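Local coordinates for mandelate racemase/muconate lactonizing enzyme (Roseovarius nubinhibens, PDB 2QDD), which is of unknown function but, as a magnesium-binding member of the enolase superfamily, probably acts by removing a proton next to a substrate carboxylate, at residues L13-A18 with D330-G335; T133-N138 with A305-A310; D147-L152 with I177-A182; A204-V209 with Q221-L226; N269-G272 with R276-Q279. One frame throughout, in Å; residues are numbered along the deposited sequence.

Contact 1 (L13-A18 with D330-G335)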
# COMPACT_ATOMS: atom_id res chain seq x y z
N LEU A 13 -22.96 -41.43 17.20
CA LEU A 13 -22.56 -41.62 18.58
C LEU A 13 -23.09 -40.44 19.39
O LEU A 13 -22.89 -39.29 19.03
CB LEU A 13 -21.03 -41.70 18.69
CG LEU A 13 -20.29 -43.00 18.32
CD1 LEU A 13 -20.16 -43.22 16.81
CD2 LEU A 13 -18.92 -43.02 18.96
N ASP A 14 -23.78 -40.76 20.48
CA ASP A 14 -24.24 -39.76 21.44
C ASP A 14 -23.25 -39.71 22.59
O ASP A 14 -23.15 -40.65 23.38
CB ASP A 14 -25.63 -40.15 21.96
CG ASP A 14 -26.46 -38.96 22.38
OD1 ASP A 14 -26.05 -38.23 23.31
OD2 ASP A 14 -27.55 -38.76 21.79
N LEU A 15 -22.49 -38.62 22.68
CA LEU A 15 -21.38 -38.54 23.62
C LEU A 15 -21.62 -37.48 24.68
O LEU A 15 -21.43 -36.29 24.42
CB LEU A 15 -20.06 -38.24 22.91
CG LEU A 15 -19.57 -39.10 21.75
CD1 LEU A 15 -18.47 -38.33 21.06
CD2 LEU A 15 -19.06 -40.45 22.25
N PRO A 16 -22.01 -37.90 25.90
CA PRO A 16 -22.24 -36.93 26.97
C PRO A 16 -20.93 -36.28 27.41
O PRO A 16 -19.89 -36.94 27.45
CB PRO A 16 -22.84 -37.77 28.10
CG PRO A 16 -22.36 -39.16 27.83
CD PRO A 16 -22.27 -39.29 26.34
N LEU A 17 -20.99 -34.99 27.71
CA LEU A 17 -19.86 -34.27 28.28
C LEU A 17 -19.78 -34.49 29.78
O LEU A 17 -20.80 -34.66 30.45
CB LEU A 17 -19.96 -32.78 27.96
CG LEU A 17 -19.98 -32.36 26.49
CD1 LEU A 17 -20.46 -30.93 26.37
CD2 LEU A 17 -18.63 -32.53 25.82
N ALA A 18 -18.55 -34.49 30.30
CA ALA A 18 -18.29 -34.49 31.73
C ALA A 18 -18.77 -33.21 32.43
O ALA A 18 -19.33 -33.27 33.52
CB ALA A 18 -16.80 -34.71 32.00
N ASP A 330 -18.20 -40.58 28.39
CA ASP A 330 -18.19 -41.91 27.79
C ASP A 330 -16.94 -42.16 26.94
O ASP A 330 -16.29 -41.22 26.48
CB ASP A 330 -19.46 -42.12 26.96
CG ASP A 330 -20.08 -43.50 27.17
OD1 ASP A 330 -19.33 -44.50 27.23
OD2 ASP A 330 -21.32 -43.57 27.27
N ASP A 331 -16.62 -43.44 26.73
CA ASP A 331 -15.54 -43.85 25.82
C ASP A 331 -15.99 -45.07 25.01
O ASP A 331 -16.19 -46.15 25.57
CB ASP A 331 -14.26 -44.17 26.62
CG ASP A 331 -13.01 -44.28 25.75
OD1 ASP A 331 -13.09 -44.32 24.50
OD2 ASP A 331 -11.91 -44.36 26.34
N PRO A 332 -16.16 -44.89 23.69
CA PRO A 332 -16.48 -45.97 22.75
C PRO A 332 -15.28 -46.76 22.21
O PRO A 332 -15.47 -47.79 21.55
CB PRO A 332 -17.17 -45.22 21.61
CG PRO A 332 -16.48 -43.91 21.59
CD PRO A 332 -16.10 -43.58 23.01
N ILE A 333 -14.07 -46.27 22.47
CA ILE A 333 -12.84 -46.98 22.07
C ILE A 333 -11.83 -47.08 23.23
O ILE A 333 -10.76 -46.46 23.17
CB ILE A 333 -12.20 -46.35 20.80
CG1 ILE A 333 -12.28 -44.82 20.83
CG2 ILE A 333 -12.86 -46.89 19.54
CD1 ILE A 333 -11.27 -44.14 19.94
N PRO A 334 -12.16 -47.86 24.28
CA PRO A 334 -11.37 -47.84 25.52
C PRO A 334 -9.97 -48.42 25.31
O PRO A 334 -9.82 -49.40 24.57
CB PRO A 334 -12.17 -48.74 26.47
CG PRO A 334 -13.52 -48.86 25.85
CD PRO A 334 -13.28 -48.81 24.39
N GLY A 335 -8.97 -47.79 25.92
CA GLY A 335 -7.57 -48.21 25.78
C GLY A 335 -6.98 -48.09 24.39
O GLY A 335 -5.95 -48.70 24.09
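Leu13 lays its CD2 methyl against the ring of Pro332, reaching CG at 3.7 Å and CB at 3.9 Å, while the two side chains run at about a right angle to each other. The approach follows from the first torsion: CG of Leu13 stands beside its own backbone N and opposite the carbonyl carbon (chi1 -79°), on a CB already directed at the loop. Leu15 adds a looser touch to the same ring carbon, its CD2 lying 4.4 Å from Pro332 CG. Further along, the CD of Pro16 comes within 4.0 Å of Asp330 CB, so that the carboxylate-bearing residue contributes its methylene to this contact. No hydrogen bond links the two segments, and the evidence is of apolar packing of a strand against an irregular loop.

The loop keeps its shape partly through its own polar bonds. Asp331 OD1 accepts from Ile333 N at 3.0 Å (N-H...O 147°), an Asx turn that spans Pro332; the donor stands above the carboxylate plane, 41° out of it. Asp331 OD2 also forms a salt bridge with Arg339, which gives that carboxylate a second anchor.

Segment 13-18 of strand 5-22, in the N-terminal domain, is bonded along its two edges: to strand 29-42 through the backbones of Leu13, Leu15 and Leu17, and through Pro16 and Ala18 to Ala329 and His327 of the loop that follows helix 300-311. Ile333 then carries the loop onto Tyr37 of strand 29-42 and onto Ala300 and Leu301 of helix 300-311.

Contact 2 (T133-N138 with A305-A310)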
# COMPACT_ATOMS: atom_id res chain seq x y z
N THR A 133 6.72 -38.58 18.38
CA THR A 133 7.09 -37.56 19.36
C THR A 133 5.94 -37.36 20.35
O THR A 133 4.80 -37.16 19.93
CB THR A 133 7.46 -36.23 18.67
OG1 THR A 133 8.57 -36.44 17.79
CG2 THR A 133 7.85 -35.16 19.68
N PRO A 134 6.23 -37.47 21.66
CA PRO A 134 5.27 -37.11 22.70
C PRO A 134 4.93 -35.62 22.68
O PRO A 134 5.81 -34.76 22.74
CB PRO A 134 5.99 -37.49 24.00
CG PRO A 134 7.43 -37.54 23.65
CD PRO A 134 7.50 -37.98 22.23
N VAL A 135 3.63 -35.32 22.58
CA VAL A 135 3.15 -33.96 22.38
C VAL A 135 2.53 -33.47 23.68
O VAL A 135 1.64 -34.14 24.22
CB VAL A 135 2.13 -33.89 21.20
CG1 VAL A 135 1.58 -32.47 21.03
CG2 VAL A 135 2.78 -34.35 19.89
N PRO A 136 2.99 -32.31 24.19
CA PRO A 136 2.40 -31.68 25.37
C PRO A 136 0.90 -31.41 25.20
O PRO A 136 0.46 -31.04 24.11
CB PRO A 136 3.17 -30.36 25.49
CG PRO A 136 4.46 -30.63 24.84
CD PRO A 136 4.13 -31.52 23.68
N ILE A 137 0.15 -31.63 26.27
CA ILE A 137 -1.30 -31.47 26.26
C ILE A 137 -1.62 -30.27 27.13
O ILE A 137 -1.08 -30.16 28.24
CB ILE A 137 -2.03 -32.75 26.78
CG1 ILE A 137 -1.65 -33.98 25.95
CG2 ILE A 137 -3.55 -32.57 26.80
CD1 ILE A 137 -1.79 -33.81 24.44
N ASN A 138 -2.47 -29.37 26.65
CA ASN A 138 -2.88 -28.24 27.47
C ASN A 138 -4.15 -28.45 28.31
O ASN A 138 -5.06 -29.17 27.91
CB ASN A 138 -2.92 -26.92 26.67
CG ASN A 138 -4.07 -26.87 25.68
OD1 ASN A 138 -5.18 -26.46 26.03
ND2 ASN A 138 -3.80 -27.26 24.45
N ALA A 305 -5.84 -38.78 15.10
CA ALA A 305 -5.61 -38.26 13.75
C ALA A 305 -4.82 -36.95 13.73
O ALA A 305 -3.84 -36.81 13.00
CB ALA A 305 -6.93 -38.09 13.02
N ALA A 306 -5.25 -36.01 14.56
CA ALA A 306 -4.61 -34.70 14.65
C ALA A 306 -3.27 -34.74 15.38
O ALA A 306 -2.38 -33.94 15.09
CB ALA A 306 -5.55 -33.72 15.31
N LEU A 307 -3.13 -35.68 16.32
CA LEU A 307 -1.88 -35.86 17.06
C LEU A 307 -0.76 -36.47 16.22
O LEU A 307 0.41 -36.23 16.49
CB LEU A 307 -2.10 -36.68 18.33
CG LEU A 307 -1.16 -36.27 19.48
CD1 LEU A 307 -1.87 -35.39 20.49
CD2 LEU A 307 -0.57 -37.48 20.15
N HIS A 308 -1.13 -37.24 15.21
CA HIS A 308 -0.20 -37.67 14.16
C HIS A 308 0.40 -36.48 13.40
O HIS A 308 1.60 -36.49 13.07
CB HIS A 308 -0.89 -38.62 13.17
CG HIS A 308 -0.95 -40.04 13.63
ND1 HIS A 308 0.16 -40.85 13.70
CD2 HIS A 308 -2.00 -40.81 14.00
CE1 HIS A 308 -0.20 -42.05 14.12
NE2 HIS A 308 -1.51 -42.06 14.30
N LEU A 309 -0.43 -35.48 13.11
CA LEU A 309 0.03 -34.23 12.48
C LEU A 309 0.87 -33.39 13.44
O LEU A 309 1.92 -32.88 13.07
CB LEU A 309 -1.15 -33.42 11.93
CG LEU A 309 -0.80 -32.30 10.93
CD1 LEU A 309 -0.22 -32.85 9.64
CD2 LEU A 309 -2.02 -31.45 10.63
N ALA A 310 0.39 -33.27 14.68
CA ALA A 310 1.14 -32.59 15.75
C ALA A 310 2.56 -33.15 15.98
O ALA A 310 3.51 -32.37 16.10
CB ALA A 310 0.33 -32.62 17.05
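Ala310, whose methyl group meets Val135, is fixed in its helix by a backbone bond from its N to Ala306 O at 2.9 Å. That bond belongs to the helix alone; between the segments there is no hydrogen bond, and the contact rests on three apolar approaches. Val135 brings both branches to bear on Ala310 CB, CG2 at 4.1 Å and CG1 at 4.2 Å, so the fork of the valine faces the methyl. Its CB points at the helix, and the rotation that puts CG1 opposite the backbone N (chi1 177°) and CG2 opposite the carbonyl carbon sets both methyls on Ala310.

Leu307, one turn earlier, offers CD1 to two residues of the strand at once. This methyl lies 4.3 Å from Val135 CB and equally 4.3 Å from Ile137 CD1. Ile137 does not aim its CB at the helix; it is the bend of its outer chain (chi2 -51°) that carries CD1 back to the leucine. The four residues that touch are all buried, and the separations of 4.1 to 4.3 Å are those of relaxed van der Waals packing.

The contact joins the ends of the barrel fold: strand 135-141, which leads the parallel set, lies against helix 300-311, which follows the last parallel strand 290-293. Val135 and Ile137 also bond through their backbones to Ala345 and Gly343, and Leu307 reaches Ala345 of strand 344-345, while Leu309 faces helix 274-287.

Contact 3 (D147-L152 with I177-A182)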
# COMPACT_ATOMS: atom_id res chain seq x y z
N ASP A 147 -8.92 -15.67 41.61
CA ASP A 147 -8.51 -16.68 42.59
C ASP A 147 -9.02 -18.09 42.26
O ASP A 147 -8.38 -19.08 42.60
CB ASP A 147 -8.93 -16.28 44.00
CG ASP A 147 -8.49 -14.88 44.37
OD1 ASP A 147 -7.29 -14.69 44.70
OD2 ASP A 147 -9.33 -13.96 44.32
N GLN A 148 -10.19 -18.17 41.61
CA GLN A 148 -10.75 -19.44 41.15
C GLN A 148 -9.94 -20.06 40.01
O GLN A 148 -9.64 -21.25 40.04
CB GLN A 148 -12.20 -19.26 40.69
CG GLN A 148 -13.24 -19.43 41.78
CD GLN A 148 -14.59 -18.87 41.38
OE1 GLN A 148 -15.21 -19.32 40.41
NE2 GLN A 148 -15.05 -17.87 42.12
N MET A 149 -9.59 -19.23 39.02
CA MET A 149 -8.84 -19.68 37.85
C MET A 149 -7.41 -20.08 38.23
O MET A 149 -6.87 -21.06 37.71
CB MET A 149 -8.84 -18.60 36.76
CG MET A 149 -10.22 -18.29 36.18
SD MET A 149 -10.25 -16.94 34.96
CE MET A 149 -10.11 -17.87 33.44
N LEU A 150 -6.82 -19.32 39.15
CA LEU A 150 -5.47 -19.60 39.66
C LEU A 150 -5.43 -20.82 40.59
O LEU A 150 -4.40 -21.49 40.70
CB LEU A 150 -4.91 -18.37 40.37
CG LEU A 150 -3.42 -18.01 40.26
CD1 LEU A 150 -2.96 -17.89 38.82
CD2 LEU A 150 -3.12 -16.73 41.03
N GLY A 151 -6.56 -21.11 41.25
CA GLY A 151 -6.76 -22.38 41.94
C GLY A 151 -6.93 -23.56 41.00
O GLY A 151 -6.39 -24.64 41.26
N LEU A 152 -7.68 -23.36 39.92
CA LEU A 152 -7.82 -24.34 38.85
C LEU A 152 -6.50 -24.65 38.12
O LEU A 152 -6.30 -25.76 37.64
CB LEU A 152 -8.88 -23.90 37.83
CG LEU A 152 -10.37 -24.04 38.19
CD1 LEU A 152 -11.22 -23.22 37.23
CD2 LEU A 152 -10.83 -25.50 38.20
N ILE A 177 -9.20 -7.57 32.54
CA ILE A 177 -7.91 -7.00 32.95
C ILE A 177 -7.41 -7.65 34.25
O ILE A 177 -6.26 -8.08 34.33
CB ILE A 177 -7.97 -5.45 33.07
CG1 ILE A 177 -8.13 -4.82 31.69
CG2 ILE A 177 -6.70 -4.89 33.71
CD1 ILE A 177 -8.90 -3.50 31.67
N ALA A 178 -8.30 -7.75 35.24
CA ALA A 178 -7.98 -8.37 36.53
C ALA A 178 -7.72 -9.88 36.45
O ALA A 178 -6.90 -10.40 37.20
CB ALA A 178 -9.07 -8.08 37.55
N ARG A 179 -8.41 -10.56 35.53
CA ARG A 179 -8.14 -11.96 35.21
C ARG A 179 -6.76 -12.16 34.60
O ARG A 179 -5.98 -12.99 35.07
CB ARG A 179 -9.19 -12.51 34.26
CG ARG A 179 -10.44 -13.03 34.93
CD ARG A 179 -11.53 -13.27 33.91
NE ARG A 179 -12.86 -13.17 34.50
CZ ARG A 179 -13.98 -12.97 33.81
NH1 ARG A 179 -13.95 -12.85 32.49
NH2 ARG A 179 -15.14 -12.90 34.45
N ILE A 180 -6.47 -11.40 33.54
CA ILE A 180 -5.22 -11.51 32.81
C ILE A 180 -4.02 -11.24 33.73
O ILE A 180 -3.07 -12.03 33.75
CB ILE A 180 -5.20 -10.60 31.55
CG1 ILE A 180 -6.08 -11.19 30.44
CG2 ILE A 180 -3.79 -10.44 31.01
CD1 ILE A 180 -6.55 -10.18 29.42
N GLU A 181 -4.09 -10.16 34.51
CA GLU A 181 -2.96 -9.74 35.33
C GLU A 181 -2.68 -10.66 36.53
O GLU A 181 -1.53 -10.78 36.95
CB GLU A 181 -3.10 -8.29 35.79
CG GLU A 181 -3.06 -7.25 34.66
CD GLU A 181 -1.65 -6.87 34.21
OE1 GLU A 181 -1.34 -5.66 34.23
OE2 GLU A 181 -0.86 -7.76 33.81
N ALA A 182 -3.71 -11.31 37.05
CA ALA A 182 -3.54 -12.29 38.12
C ALA A 182 -2.94 -13.60 37.61
O ALA A 182 -1.98 -14.11 38.19
CB ALA A 182 -4.87 -12.55 38.84
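Met149 and Arg179 both set CG beside the backbone N and opposite the carbonyl carbon (chi1 -64° and -86°), and from there the two chains reach each other differently. In the methionine this first torsion and a straight chi2 bring SD to its neighbour, and the bend at chi3 (95°) only turns the terminal methyl CE; the arginine is extended from CG to NE. SD therefore lies against the aliphatic part of the arginine, 3.9 Å from CG and 4.0 Å from CD, with the two chains crossing at a slant. This is van der Waals contact with methylenes and does not involve the guanidinium, whose NH1 is held by Asp176 in a salt bridge.

Leu150 makes the second point of contact. Its CD1 and CD2 each stand 4.0 Å from Ala182 O, so the fork of the leucine straddles a main-chain carbonyl. The methyl of Ala182 stays 5.0 Å from the nearest atom of 147-152, and packs instead on Pro146 at the start of that helix. The CA atoms are separated by 8.2 Å for Met149 and Arg179 and by 7.7 Å for Leu150 and Ala182, with no hydrogen bond between the segments.

Helices 146-159 and 173-185 are successive outer helices of the barrel, joined through strand 163-167. Met149 turns inward onto Ile141 of strand 135-141, and beyond the pair Ile177 and Ile180 meet Val209 of helix 203-210.

Contact 4 (A204-V209 with Q221-L226)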
# COMPACT_ATOMS: atom_id res chain seq x y z
N ALA A 204 -12.78 -2.75 19.77
CA ALA A 204 -12.72 -1.72 20.81
C ALA A 204 -12.37 -2.26 22.19
O ALA A 204 -11.52 -1.70 22.89
CB ALA A 204 -14.04 -0.99 20.88
N ILE A 205 -13.02 -3.35 22.59
CA ILE A 205 -12.78 -3.98 23.89
C ILE A 205 -11.40 -4.62 23.91
O ILE A 205 -10.66 -4.43 24.87
CB ILE A 205 -13.90 -5.01 24.25
CG1 ILE A 205 -15.24 -4.30 24.44
CG2 ILE A 205 -13.55 -5.75 25.54
CD1 ILE A 205 -16.46 -5.20 24.21
N ALA A 206 -11.04 -5.33 22.84
CA ALA A 206 -9.70 -5.91 22.69
C ALA A 206 -8.57 -4.89 22.85
O ALA A 206 -7.64 -5.11 23.62
CB ALA A 206 -9.58 -6.62 21.36
N VAL A 207 -8.67 -3.77 22.13
CA VAL A 207 -7.69 -2.68 22.22
C VAL A 207 -7.60 -2.13 23.65
O VAL A 207 -6.50 -1.94 24.17
CB VAL A 207 -7.98 -1.58 21.17
CG1 VAL A 207 -7.15 -0.32 21.42
CG2 VAL A 207 -7.70 -2.10 19.76
N GLU A 208 -8.75 -1.93 24.29
CA GLU A 208 -8.81 -1.41 25.65
C GLU A 208 -8.21 -2.33 26.72
O GLU A 208 -7.40 -1.88 27.52
CB GLU A 208 -10.24 -0.99 26.04
CG GLU A 208 -10.36 -0.45 27.47
CD GLU A 208 -11.80 -0.36 27.96
OE1 GLU A 208 -12.70 -0.92 27.29
OE2 GLU A 208 -12.02 0.26 29.02
N VAL A 209 -8.60 -3.61 26.74
CA VAL A 209 -7.98 -4.53 27.70
C VAL A 209 -6.50 -4.85 27.45
O VAL A 209 -5.71 -4.84 28.39
CB VAL A 209 -8.86 -5.76 28.17
CG1 VAL A 209 -10.29 -5.71 27.65
CG2 VAL A 209 -8.20 -7.10 27.91
N GLN A 221 -7.59 -15.67 19.10
CA GLN A 221 -8.78 -15.22 18.37
C GLN A 221 -9.70 -14.26 19.13
O GLN A 221 -10.79 -14.65 19.58
CB GLN A 221 -9.54 -16.43 17.78
CG GLN A 221 -10.68 -16.08 16.83
CD GLN A 221 -10.27 -16.00 15.38
OE1 GLN A 221 -9.58 -16.87 14.87
NE2 GLN A 221 -10.74 -14.97 14.69
N PRO A 222 -9.26 -13.00 19.31
CA PRO A 222 -10.03 -12.08 20.15
C PRO A 222 -11.38 -11.68 19.53
O PRO A 222 -12.35 -11.46 20.25
CB PRO A 222 -9.10 -10.88 20.32
CG PRO A 222 -8.19 -10.92 19.14
CD PRO A 222 -8.05 -12.36 18.75
N CYS A 223 -11.43 -11.63 18.20
CA CYS A 223 -12.59 -11.12 17.47
C CYS A 223 -13.11 -12.14 16.44
O CYS A 223 -12.50 -13.18 16.24
CB CYS A 223 -12.24 -9.79 16.80
SG CYS A 223 -11.67 -8.49 17.94
N GLN A 224 -14.22 -11.81 15.80
CA GLN A 224 -15.01 -12.78 15.03
C GLN A 224 -14.43 -13.04 13.64
O GLN A 224 -14.56 -14.15 13.10
CB GLN A 224 -16.45 -12.28 14.90
CG GLN A 224 -17.50 -13.28 15.37
CD GLN A 224 -18.54 -12.63 16.27
OE1 GLN A 224 -19.05 -11.55 15.98
NE2 GLN A 224 -18.85 -13.30 17.38
N THR A 225 -13.81 -12.01 13.07
CA THR A 225 -13.31 -12.06 11.70
C THR A 225 -11.82 -11.77 11.66
O THR A 225 -11.27 -11.16 12.59
CB THR A 225 -14.04 -11.04 10.78
OG1 THR A 225 -13.61 -9.71 11.11
CG2 THR A 225 -15.56 -11.12 10.93
N LEU A 226 -11.18 -12.19 10.57
CA LEU A 226 -9.78 -11.89 10.29
C LEU A 226 -9.47 -10.39 10.20
O LEU A 226 -8.49 -9.94 10.80
CB LEU A 226 -9.34 -12.61 9.00
CG LEU A 226 -7.97 -12.29 8.40
CD1 LEU A 226 -6.88 -12.69 9.35
CD2 LEU A 226 -7.79 -13.01 7.08
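Ala206 and Pro222 bring their CA atoms to 6.7 Å where a regular helical segment, 204-209, passes an irregular loop, 221-226. The helix is held by its usual bonds, such as Val209 N to Ile205 O at 2.9 Å. The loop begins with Gln221 at a positive phi of 37°, continues through Pro222 and a nearly extended Cys223, and finishes at Thr225, the N-cap of helix 226-233, whose OG1 caps Gln228 N.

On the helix side a single methyl does the touching. Ala206 CB points at the loop and meets Pro222 CB at 4.4 Å and, at the same distance of 4.4 Å, Cys223 SG. The sulfur gets there because it is turned opposite the carbonyl carbon of Cys223, on a CB that itself faces the helix. The contact is small and apolar, and its three residues are buried.

The loop is braced by Gln221, whose side chain folds back on it: NE2 donates to Cys223 O at 3.0 Å with an almost straight N-H...O of 170°. The carbonyl oxygen lies in the plane of the amide, whereas NE2 is tilted 25° from the carbonyl plane. The other end of that amide, OE1, accepts from the backbone N of Asp243, a magnesium ligand, and so ties the loop to the neighbouring strand end.

On the outer side Glu208 forms a salt bridge with Arg192 of the second subunit. Helix 203-210 thus packs beside the loop leading from strand 218-220 to helix 226-233, with Ala206 also touching Val232 of that helix.

Contact 5 (N269-G272 with R276-Q279)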
# COMPACT_ATOMS: atom_id res chain seq x y z
N ASN A 269 -11.37 -30.90 11.19
CA ASN A 269 -12.81 -30.70 10.97
C ASN A 269 -13.20 -29.29 10.52
O ASN A 269 -14.24 -29.11 9.90
CB ASN A 269 -13.63 -31.15 12.18
CG ASN A 269 -15.06 -31.57 11.80
OD1 ASN A 269 -16.02 -30.82 12.00
ND2 ASN A 269 -15.20 -32.77 11.25
N ARG A 270 -12.37 -28.30 10.83
CA ARG A 270 -12.53 -26.96 10.26
C ARG A 270 -12.00 -26.84 8.82
O ARG A 270 -12.64 -26.20 7.98
CB ARG A 270 -11.90 -25.90 11.18
CG ARG A 270 -12.01 -24.46 10.66
CD ARG A 270 -11.63 -23.39 11.70
NE ARG A 270 -10.54 -23.76 12.60
CZ ARG A 270 -9.24 -23.77 12.30
NH1 ARG A 270 -8.82 -23.44 11.08
NH2 ARG A 270 -8.35 -24.10 13.22
N VAL A 271 -10.86 -27.46 8.54
CA VAL A 271 -10.17 -27.25 7.26
C VAL A 271 -10.43 -28.32 6.20
O VAL A 271 -10.08 -28.13 5.03
CB VAL A 271 -8.64 -26.99 7.43
CG1 VAL A 271 -8.40 -25.83 8.39
CG2 VAL A 271 -7.92 -28.25 7.91
N GLY A 272 -11.02 -29.45 6.61
CA GLY A 272 -11.47 -30.46 5.65
C GLY A 272 -10.61 -31.70 5.54
O GLY A 272 -10.59 -32.36 4.50
N ARG A 276 -5.69 -31.41 3.66
CA ARG A 276 -5.77 -29.96 3.71
C ARG A 276 -4.99 -29.39 4.90
O ARG A 276 -4.31 -28.37 4.77
CB ARG A 276 -7.23 -29.49 3.74
CG ARG A 276 -8.05 -29.84 2.48
CD ARG A 276 -7.79 -28.88 1.33
NE ARG A 276 -8.48 -29.29 0.10
CZ ARG A 276 -7.94 -30.02 -0.87
NH1 ARG A 276 -8.66 -30.33 -1.95
NH2 ARG A 276 -6.69 -30.45 -0.78
N ALA A 277 -5.06 -30.07 6.04
CA ALA A 277 -4.36 -29.64 7.27
C ALA A 277 -2.83 -29.69 7.16
O ALA A 277 -2.15 -28.82 7.67
CB ALA A 277 -4.83 -30.42 8.47
N ARG A 278 -2.32 -30.70 6.45
CA ARG A 278 -0.87 -30.84 6.19
C ARG A 278 -0.30 -29.71 5.32
O ARG A 278 0.80 -29.21 5.61
CB ARG A 278 -0.57 -32.20 5.54
CG ARG A 278 0.90 -32.49 5.31
CD ARG A 278 1.16 -32.83 3.85
NE ARG A 278 1.80 -34.14 3.70
CZ ARG A 278 1.51 -35.02 2.75
NH1 ARG A 278 2.15 -36.18 2.69
NH2 ARG A 278 0.57 -34.74 1.85
N GLN A 279 -1.02 -29.32 4.27
CA GLN A 279 -0.64 -28.18 3.44
C GLN A 279 -0.52 -26.88 4.24
O GLN A 279 0.44 -26.13 4.08
CB GLN A 279 -1.59 -27.99 2.25
CG GLN A 279 -1.05 -26.94 1.24
CD GLN A 279 -2.08 -26.40 0.25
OE1 GLN A 279 -1.71 -25.88 -0.80
NE2 GLN A 279 -3.37 -26.50 0.59
O HOH W 1 -8.27 -33.04 3.41
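Arg276 starts with its CB 3.4 Å from Val271 O, near the end of the preceding short helix. Its CG stands beside the backbone N (chi1 -64°) and lies 3.7 Å from the same oxygen and 4.1 Å from Gly272 O, so both methylenes lean on Val271 O, and CG alone also comes near Gly272 O. At chi2 (-80°) the chain bends, and from CD onward it leaves the segment 269-272. The guanidinium finds its partner in the N-terminal domain, where NH1 forms a salt bridge with Asp94.

Val271 faces the next helix with its CG2 branch, which approaches Ala277 CB at 3.8 Å and Ala277 N at 3.9 Å. This branch sits between the backbone N and the carbonyl carbon of its own residue, and it is this placement that turns it to the helix.

Gly272 leaves the helical conformation with a phi of 104°, where a CB would be pressed against the preceding carbonyl oxygen. The reversal directs its O to a water that bridges the segments: the water donates to Gly272 O at 2.7 Å and accepts from Arg276 N at 3.1 Å, providing a partner for an N-H in the first turn of helix 274-287.

The arrangement is a tight helix-to-helix turn pivoting on a glycine. It lies in the connection after strand 263-266, at the end of the barrel strands where the enolase superfamily carries its metal ligands, and there Arg270 NH2 makes a salt bridge with Asp243, one of the magnesium ligands.

Overall arrangement
Contacts 2 to 5 all lie along the chain inside the loop closed by contact 1, which joins the N-terminal domain to the barrel. Contacts 3 and 4 are neighbours on the barrel's outer wall, their centres about 20 Å apart, and touch through Ile177 CG1 and Val209 CB at 3.7 Å. Contacts 2 and 5 form a second pair, with centres about 15 Å apart, joined by Leu309 CD2 and Ala277 CB at 3.7 Å. Contacts 4 and 5 both border the magnesium site, whose metal is absent from this chain: between side chains, Pro222 is about 6 Å from Glu220 and Val271 about 8 Å from Asp243, which Arg270 bonds directly.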